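Local coordinates for protein 4-oxalocrotonate decarboxylase NahK (Pseudomonas putida, PDB 5D2J) that probably catalyses the magnesium-dependent decarboxylation of (3E)-2-oxohex-3-enedioate to 2-oxopent-4-enoate in the breakdown of aromatic hydrocarbons, at residues I113-S118 / I254-Q259; M42-A47 / D159-V164. The protein carries 1 engineered substitution. One frame throughout, in Å; residues are numbered along the deposited sequence.

Interaction 1 is wholly buried and packs together strands of the two mixed sheets; apolar side chains and a single tyrosine hydrogen bond join the sheets, while the far side of strand 112-121 carries the metal site. Interaction 2, on the opposite side of the chain's centre and only partly buried, brings together the first turns of two helices without a hydrogen bond between them, with polar side chains that serve chiefly to cap the helix starts. The two share no helix or strand, and their centres lie about 28 Å apart, yet both come near the bound hexanedioic acid. Chemistry thus follows place within one fold.

Interaction 1 (I113-S118 / I254-Q259); sequences IEAEIS and ITVRYQ. With MG (magnesium ion), chain C; 0L1 (hexanedioic acid), chain E.
Strands 113-118 and 254-258 run in the same general direction, their axes 9.0 Å apart at closest and inclined at 33°, a spacing that belongs to face-to-face sheet packing and not to backbone pairing. They come from the two mixed sheets of the fumarylacetoacetate hydrolase fold, and the side chains that meet between these strands are apolar apart from the hydroxyl of Y258. At one end I113 and I254 meet tip to tip, the CD1 methyl of I113 lying 3.5 Å from CG2 of I254. In I113 CG1 stands between the backbone N and the carbonyl carbon and carries CD1 toward I254, whose CG2, anti to its own carbonyl carbon, receives it. Where the CA atoms come nearest, A115 offers only its CB, which rests on CG1 of V256; V192 of the adjoining strand 191-196 touches both residues. The other end is spanned by Y258, whose hydroxyl OH donates to the backbone O of E116 at 2.7 Å. The buried phenol thereby has a main-chain acceptor. The carbonyl is met at an angle of 140°, with the donor tilted 15° from its plane.

That bond grips the strand at the very residue whose side chain turns the other way, into the active site. E114 and E116 point away from the second sheet and bind one magnesium ion, with E147 as a further carboxylate ligand from the paired strand 139-149. Each glutamate gives a single oxygen: OE1 of E114 and OE2 of E116 sit 3.0 Å apart, a proximity the metal makes tolerable. Hexanedioic acid binds the ion through O2, and its O1 accepts a hydrogen bond from a metal-bound water, 2.6 Å from that oxygen.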
ATOM      1  N   ILE A 113      -4.242  -7.659  -7.761  1.00 12.33           N
ATOM      2  CA  ILE A 113      -2.840  -7.263  -7.763  1.00 11.74           C
ATOM      3  C   ILE A 113      -2.620  -5.961  -8.542  1.00 11.80           C
ATOM      4  O   ILE A 113      -3.358  -5.666  -9.473  1.00 13.69           O
ATOM      5  CB  ILE A 113      -1.945  -8.372  -8.329  1.00 15.24           C
ATOM      6  CG1 ILE A 113      -2.408  -8.747  -9.735  1.00 18.61           C
ATOM      7  CG2 ILE A 113      -1.975  -9.596  -7.412  1.00 17.06           C
ATOM      8  CD1 ILE A 113      -1.469  -9.696 -10.428  1.00 23.08           C
ATOM      9  N   GLU A 114      -1.612  -5.195  -8.123  1.00 11.69           N
ATOM     10  CA  GLU A 114      -1.220  -3.927  -8.744  1.00 14.71           C
ATOM     11  C   GLU A 114       0.288  -3.971  -8.846  1.00 12.02           C
ATOM     12  O   GLU A 114       0.952  -4.364  -7.885  1.00 15.61           O
ATOM     13  CB  GLU A 114      -1.493  -2.738  -7.816  1.00 23.68           C
ATOM     14  CG  GLU A 114      -2.886  -2.525  -7.288  1.00 33.17           C
ATOM     15  CD  GLU A 114      -2.949  -1.301  -6.376  1.00 27.91           C
ATOM     16  OE1 GLU A 114      -2.433  -1.357  -5.226  1.00 21.21           O
ATOM     17  OE2 GLU A 114      -3.500  -0.274  -6.819  1.00 31.23           O
ATOM     18  N   ALA A 115       0.843  -3.520  -9.967  1.00 12.43           N
ATOM     19  CA  ALA A 115       2.304  -3.370 -10.056  1.00 14.22           C
ATOM     20  C   ALA A 115       2.724  -1.996  -9.536  1.00 15.30           C
ATOM     21  O   ALA A 115       2.064  -0.998  -9.821  1.00 14.33           O
ATOM     22  CB  ALA A 115       2.767  -3.550 -11.477  1.00 14.75           C
ATOM     23  N   GLU A 116       3.798  -1.943  -8.746  1.00 11.77           N
ATOM     24  CA  GLU A 116       4.260  -0.692  -8.156  1.00 14.52           C
ATOM     25  C   GLU A 116       5.779  -0.659  -8.173  1.00 15.03           C
ATOM     26  O   GLU A 116       6.423  -1.657  -8.522  1.00 14.13           O
ATOM     27  CB  GLU A 116       3.750  -0.548  -6.711  1.00 13.98           C
ATOM     28  CG  GLU A 116       2.277  -0.926  -6.545  1.00 15.37           C
ATOM     29  CD  GLU A 116       1.626  -0.355  -5.299  1.00 15.91           C
ATOM     30  OE1 GLU A 116       2.284   0.403  -4.557  1.00 13.63           O
ATOM     31  OE2 GLU A 116       0.430  -0.655  -5.078  1.00 18.39           O
ATOM     32  N   ILE A 117       6.354   0.484  -7.805  1.00 10.39           N
ATOM     33  CA  ILE A 117       7.795   0.559  -7.580  1.00 11.17           C
ATOM     34  C   ILE A 117       7.989   1.029  -6.145  1.00 13.25           C
ATOM     35  O   ILE A 117       7.288   1.933  -5.676  1.00 14.80           O
ATOM     36  CB  ILE A 117       8.533   1.461  -8.625  1.00 15.14           C
ATOM     37  CG1 ILE A 117      10.054   1.300  -8.500  1.00 12.84           C
ATOM     38  CG2 ILE A 117       8.113   2.937  -8.520  1.00 14.17           C
ATOM     39  CD1 ILE A 117      10.553  -0.088  -8.905  1.00 14.84           C
ATOM     40  N   SER A 118       8.883   0.363  -5.419  1.00 11.21           N
ATOM     41  CA  SER A 118       9.116   0.704  -4.026  1.00 12.93           C
ATOM     42  C   SER A 118      10.493   1.330  -3.903  1.00 12.55           C
ATOM     43  O   SER A 118      11.332   1.188  -4.800  1.00 11.40           O
ATOM     44  CB  SER A 118       9.045  -0.547  -3.154  1.00 13.87           C
ATOM     45  OG  SER A 118       7.746  -1.119  -3.195  1.00 14.34           O
ATOM     46  N   ILE A 254       1.371 -14.936 -12.449  1.00 15.81           N
ATOM     47  CA  ILE A 254       1.614 -13.583 -12.913  1.00 18.92           C
ATOM     48  C   ILE A 254       3.102 -13.339 -13.069  1.00 15.81           C
ATOM     49  O   ILE A 254       3.921 -13.878 -12.315  1.00 19.01           O
ATOM     50  CB  ILE A 254       1.003 -12.533 -11.969  1.00 23.20           C
ATOM     51  CG1 ILE A 254       1.674 -12.590 -10.597  1.00 26.99           C
ATOM     52  CG2 ILE A 254      -0.498 -12.750 -11.845  1.00 20.70           C
ATOM     53  CD1 ILE A 254       1.791 -11.243  -9.920  1.00 30.34           C
ATOM     54  N   THR A 255       3.444 -12.552 -14.082  1.00 13.90           N
ATOM     55  CA  THR A 255       4.807 -12.087 -14.274  1.00 17.41           C
ATOM     56  C   THR A 255       4.714 -10.612 -14.608  1.00 17.04           C
ATOM     57  O   THR A 255       4.013 -10.230 -15.543  1.00 17.50           O
ATOM     58  CB  THR A 255       5.506 -12.809 -15.436  1.00 25.01           C
ATOM     59  OG1 THR A 255       5.716 -14.185 -15.093  1.00 25.87           O
ATOM     60  CG2 THR A 255       6.858 -12.164 -15.724  1.00 25.84           C
ATOM     61  N   VAL A 256       5.398  -9.774 -13.838  1.00 13.29           N
ATOM     62  CA  VAL A 256       5.395  -8.348 -14.134  1.00 15.05           C
ATOM     63  C   VAL A 256       6.791  -7.897 -14.560  1.00 13.95           C
ATOM     64  O   VAL A 256       7.758  -8.050 -13.814  1.00 14.41           O
ATOM     65  CB  VAL A 256       4.898  -7.518 -12.936  1.00 14.47           C
ATOM     66  CG1 VAL A 256       4.757  -6.063 -13.345  1.00 15.91           C
ATOM     67  CG2 VAL A 256       3.558  -8.060 -12.447  1.00 16.90           C
ATOM     68  N   ARG A 257       6.888  -7.345 -15.762  1.00 13.45           N
ATOM     69  CA  ARG A 257       8.178  -6.952 -16.316  1.00 11.99           C
ATOM     70  C   ARG A 257       8.415  -5.467 -16.099  1.00 17.50           C
ATOM     71  O   ARG A 257       7.567  -4.635 -16.427  1.00 16.69           O
ATOM     72  CB  ARG A 257       8.240  -7.293 -17.806  1.00 12.41           C
ATOM     73  CG  ARG A 257       7.852  -8.735 -18.101  1.00 20.34           C
ATOM     74  CD  ARG A 257       8.050  -9.097 -19.566  1.00 25.56           C
ATOM     75  NE  ARG A 257       7.490 -10.414 -19.845  1.00 25.69           N
ATOM     76  CZ  ARG A 257       8.090 -11.558 -19.529  1.00 30.20           C
ATOM     77  NH1 ARG A 257       9.278 -11.544 -18.938  1.00 30.66           N
ATOM     78  NH2 ARG A 257       7.502 -12.713 -19.804  1.00 27.53           N
ATOM     79  N   TYR A 258       9.570  -5.153 -15.525  1.00 12.62           N
ATOM     80  CA  TYR A 258       9.954  -3.782 -15.235  1.00 12.00           C
ATOM     81  C   TYR A 258      11.082  -3.395 -16.162  1.00 15.97           C
ATOM     82  O   TYR A 258      12.116  -4.056 -16.185  1.00 17.11           O
ATOM     83  CB  TYR A 258      10.404  -3.661 -13.775  1.00 11.49           C
ATOM     84  CG  TYR A 258       9.268  -3.744 -12.778  1.00 12.04           C
ATOM     85  CD1 TYR A 258       8.640  -4.957 -12.498  1.00 13.46           C
ATOM     86  CD2 TYR A 258       8.823  -2.606 -12.115  1.00 13.84           C
ATOM     87  CE1 TYR A 258       7.599  -5.023 -11.593  1.00 13.59           C
ATOM     88  CE2 TYR A 258       7.785  -2.664 -11.207  1.00 14.32           C
ATOM     89  CZ  TYR A 258       7.173  -3.869 -10.949  1.00 17.95           C
ATOM     90  OH  TYR A 258       6.133  -3.918 -10.037  1.00 17.24           O
ATOM     91  N   GLN A 259      10.861  -2.338 -16.939  1.00 12.72           N
ATOM     92  CA  GLN A 259      11.836  -1.861 -17.918  1.00 17.58           C
ATOM     93  C   GLN A 259      13.228  -1.728 -17.303  1.00 18.77           C
ATOM     94  O   GLN A 259      13.445  -0.925 -16.381  1.00 17.63           O
ATOM     95  CB  GLN A 259      11.363  -0.528 -18.503  1.00 16.17           C
ATOM     96  CG  GLN A 259      12.240   0.041 -19.609  1.00 17.23           C
ATOM     97  CD  GLN A 259      11.984   1.512 -19.805  1.00 19.87           C
ATOM     98  OE1 GLN A 259      11.378   2.157 -18.947  1.00 16.45           O
ATOM     99  NE2 GLN A 259      12.446   2.059 -20.923  1.00 18.83           N
TER
HETATM  100 MG    MG C 301      -1.180  -0.230  -3.850  1.00 15.86          MG
HETATM  101  O1  0L1 E 303      -4.027   1.953  -3.705  1.00 22.83           O
HETATM  102  C2  0L1 E 303      -3.929   1.139  -2.744  1.00 25.22           C
HETATM  103  O2  0L1 E 303      -2.912   0.397  -2.656  1.00 19.69           O
HETATM  104  C3  0L1 E 303      -5.026   1.057  -1.700  1.00 23.68           C
HETATM  105  C4  0L1 E 303      -6.373   0.855  -2.369  1.00 23.71           C
HETATM  106  C5  0L1 E 303      -7.430   0.671  -1.302  1.00 27.84           C
HETATM  107  C6  0L1 E 303      -8.818   0.622  -1.912  1.00 28.95           C
HETATM  108  C7  0L1 E 303      -9.071  -0.702  -2.603  1.00 29.82           C
HETATM  109  O4  0L1 E 303      -9.066  -1.771  -1.935  1.00 20.97           O
HETATM  110  O3  0L1 E 303      -9.310  -0.743  -3.844  1.00 24.21           O
HETATM  111  O   HOH W   1      -1.888   1.437  -5.029  1.00 28.93           O
HETATM  112  O   HOH W   2       0.331   0.943  -2.813  1.00 16.99           O

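Interaction 2 (M42-A47 / D159-V164); sequences MTFADA and DPISVV. Engineered in segment 159-164: P160 (natural residue Leu).
I161 and F44 form the centre of this contact: CG1 of I161 sits over one face of the phenyl ring, 3.8 Å from its centroid and only 4° off the normal, a CH-pi contact of nearly ideal aim. The ring's edge is met by CB of P160, an engineered residue, near CZ, and by CG2 of V164, 4.0 Å from CE1. The other branch of I161, CG2, stands anti to the backbone N (CG1 has chi1 -71°) and thus turns from the ring toward M42, whose SD lies 3.8 Å from it; the two side chains pass alongside, running in opposite directions. Deeper in, A47 brings its CB against CG1 of V164 at 3.7 Å, and the same methyl lies 3.3 Å from O of I161.

Behind this apolar shell, each helix start is fixed by its own cap. T43 and D46 exchange bonds as a capping box: D46 N donates to T43 OG1, and T43 N to D46 OD2. T43 OG1 also bonds to N7 O. On the other helix, D159 is the N-cap, and its OD1 accepts from both N and OG of S162, the amide bond being 2.9 Å long. D159 OD2 is hydrogen-bonded to T36 OG1. The arrangement is a packing of two N-capped helix starts, helix 44-60 against the short helix 160-165, whose V163 touches the hexanedioic acid in the active site.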
ATOM      1  N   MET A  42     -17.505   9.408  11.588  1.00 18.89           N
ATOM      2  CA  MET A  42     -16.081   9.098  11.697  1.00 17.62           C
ATOM      3  C   MET A  42     -15.257   9.994  10.772  1.00 18.00           C
ATOM      4  O   MET A  42     -15.630  10.221   9.622  1.00 23.03           O
ATOM      5  CB  MET A  42     -15.824   7.628  11.365  1.00 20.20           C
ATOM      6  CG  MET A  42     -14.463   7.146  11.812  1.00 27.83           C
ATOM      7  SD  MET A  42     -14.037   5.507  11.209  1.00 38.74           S
ATOM      8  CE  MET A  42     -15.321   4.584  11.980  1.00 16.71           C
ATOM      9  N   THR A  43     -14.148  10.515  11.288  1.00 20.91           N
ATOM     10  CA  THR A  43     -13.277  11.404  10.517  1.00 18.32           C
ATOM     11  C   THR A  43     -12.012  10.680  10.050  1.00 18.86           C
ATOM     12  O   THR A  43     -11.791   9.521  10.386  1.00 15.72           O
ATOM     13  CB  THR A  43     -12.867  12.614  11.355  1.00 22.60           C
ATOM     14  OG1 THR A  43     -12.027  12.178  12.429  1.00 21.18           O
ATOM     15  CG2 THR A  43     -14.101  13.305  11.929  1.00 21.96           C
ATOM     16  N   PHE A  44     -11.177  11.355   9.265  1.00 17.40           N
ATOM     17  CA  PHE A  44      -9.929  10.734   8.834  1.00 18.46           C
ATOM     18  C   PHE A  44      -9.003  10.516  10.020  1.00 17.01           C
ATOM     19  O   PHE A  44      -8.263   9.536  10.070  1.00 16.21           O
ATOM     20  CB  PHE A  44      -9.235  11.565   7.757  1.00 18.05           C
ATOM     21  CG  PHE A  44      -9.689  11.239   6.358  1.00 21.99           C
ATOM     22  CD1 PHE A  44      -9.274  10.066   5.736  1.00 22.57           C
ATOM     23  CD2 PHE A  44     -10.521  12.106   5.663  1.00 25.40           C
ATOM     24  CE1 PHE A  44      -9.689   9.763   4.448  1.00 25.44           C
ATOM     25  CE2 PHE A  44     -10.939  11.813   4.381  1.00 30.06           C
ATOM     26  CZ  PHE A  44     -10.521  10.638   3.770  1.00 26.65           C
ATOM     27  N   ALA A  45      -9.036  11.438  10.975  1.00 17.77           N
ATOM     28  CA  ALA A  45      -8.206  11.299  12.164  1.00 16.10           C
ATOM     29  C   ALA A  45      -8.648  10.085  12.976  1.00 15.09           C
ATOM     30  O   ALA A  45      -7.809   9.352  13.506  1.00 19.25           O
ATOM     31  CB  ALA A  45      -8.259  12.568  13.002  1.00 17.54           C
ATOM     32  N   ASP A  46      -9.959   9.874  13.076  1.00 15.32           N
ATOM     33  CA  ASP A  46     -10.484   8.659  13.702  1.00 14.49           C
ATOM     34  C   ASP A  46      -9.959   7.423  12.984  1.00 14.96           C
ATOM     35  O   ASP A  46      -9.495   6.480  13.614  1.00 14.77           O
ATOM     36  CB  ASP A  46     -12.015   8.619  13.643  1.00 15.07           C
ATOM     37  CG  ASP A  46     -12.678   9.589  14.591  1.00 19.60           C
ATOM     38  OD1 ASP A  46     -12.132   9.844  15.691  1.00 20.93           O
ATOM     39  OD2 ASP A  46     -13.769  10.088  14.234  1.00 20.25           O
ATOM     40  N   ALA A  47     -10.045   7.427  11.656  1.00 15.63           N
ATOM     41  CA  ALA A  47      -9.684   6.252  10.877  1.00 12.18           C
ATOM     42  C   ALA A  47      -8.197   5.969  11.015  1.00 12.30           C
ATOM     43  O   ALA A  47      -7.773   4.812  11.103  1.00 12.44           O
ATOM     44  CB  ALA A  47     -10.055   6.448   9.419  1.00 12.57           C
ATOM     45  N   ASP A 159     -15.818   3.419   1.605  1.00 35.62           N
ATOM     46  CA  ASP A 159     -15.516   4.842   1.412  1.00 30.47           C
ATOM     47  C   ASP A 159     -14.076   5.068   1.900  1.00 19.46           C
ATOM     48  O   ASP A 159     -13.512   4.172   2.518  1.00 20.16           O
ATOM     49  CB  ASP A 159     -16.559   5.742   2.111  1.00 33.25           C
ATOM     50  CG  ASP A 159     -16.738   5.433   3.596  1.00 34.57           C
ATOM     51  OD1 ASP A 159     -15.785   4.998   4.259  1.00 26.95           O
ATOM     52  OD2 ASP A 159     -17.854   5.663   4.113  1.00 38.37           O
ATOM     53  N   PRO A 160     -13.454   6.233   1.604  1.00 19.64           N
ATOM     54  CA  PRO A 160     -12.023   6.335   1.942  1.00 16.38           C
ATOM     55  C   PRO A 160     -11.724   6.284   3.440  1.00 17.16           C
ATOM     56  O   PRO A 160     -10.671   5.787   3.836  1.00 17.75           O
ATOM     57  CB  PRO A 160     -11.623   7.707   1.378  1.00 22.03           C
ATOM     58  CG  PRO A 160     -12.891   8.476   1.322  1.00 27.16           C
ATOM     59  CD  PRO A 160     -13.944   7.464   0.957  1.00 23.22           C
ATOM     60  N   ILE A 161     -12.633   6.799   4.260  1.00 20.95           N
ATOM     61  CA  ILE A 161     -12.451   6.738   5.714  1.00 20.69           C
ATOM     62  C   ILE A 161     -12.428   5.284   6.209  1.00 16.35           C
ATOM     63  O   ILE A 161     -11.522   4.887   6.948  1.00 16.47           O
ATOM     64  CB  ILE A 161     -13.494   7.614   6.437  1.00 19.92           C
ATOM     65  CG1 ILE A 161     -13.158   9.089   6.198  1.00 19.43           C
ATOM     66  CG2 ILE A 161     -13.543   7.315   7.932  1.00 19.64           C
ATOM     67  CD1 ILE A 161     -14.219  10.055   6.666  1.00 24.08           C
ATOM     68  N   SER A 162     -13.394   4.484   5.769  1.00 18.40           N
ATOM     69  CA  SER A 162     -13.397   3.063   6.096  1.00 15.36           C
ATOM     70  C   SER A 162     -12.129   2.382   5.585  1.00 16.51           C
ATOM     71  O   SER A 162     -11.547   1.533   6.262  1.00 15.65           O
ATOM     72  CB  SER A 162     -14.638   2.376   5.517  1.00 16.08           C
ATOM     73  OG  SER A 162     -15.830   2.891   6.085  1.00 20.52           O
ATOM     74  N   VAL A 163     -11.694   2.760   4.388  1.00 13.79           N
ATOM     75  CA  VAL A 163     -10.508   2.154   3.797  1.00 12.76           C
ATOM     76  C   VAL A 163      -9.247   2.461   4.602  1.00 15.33           C
ATOM     77  O   VAL A 163      -8.411   1.576   4.821  1.00 12.75           O
ATOM     78  CB  VAL A 163     -10.361   2.571   2.319  1.00 13.07           C
ATOM     79  CG1 VAL A 163      -8.990   2.190   1.765  1.00 13.97           C
ATOM     80  CG2 VAL A 163     -11.477   1.924   1.514  1.00 13.71           C
ATOM     81  N   VAL A 164      -9.118   3.703   5.066  1.00 14.39           N
ATOM     82  CA  VAL A 164      -7.992   4.053   5.936  1.00 12.03           C
ATOM     83  C   VAL A 164      -7.992   3.205   7.204  1.00 12.04           C
ATOM     84  O   VAL A 164      -6.949   2.704   7.627  1.00 12.22           O
ATOM     85  CB  VAL A 164      -8.001   5.549   6.300  1.00 18.39           C
ATOM     86  CG1 VAL A 164      -7.025   5.833   7.434  1.00 15.68           C
ATOM     87  CG2 VAL A 164      -7.634   6.373   5.080  1.00 17.81           C
TER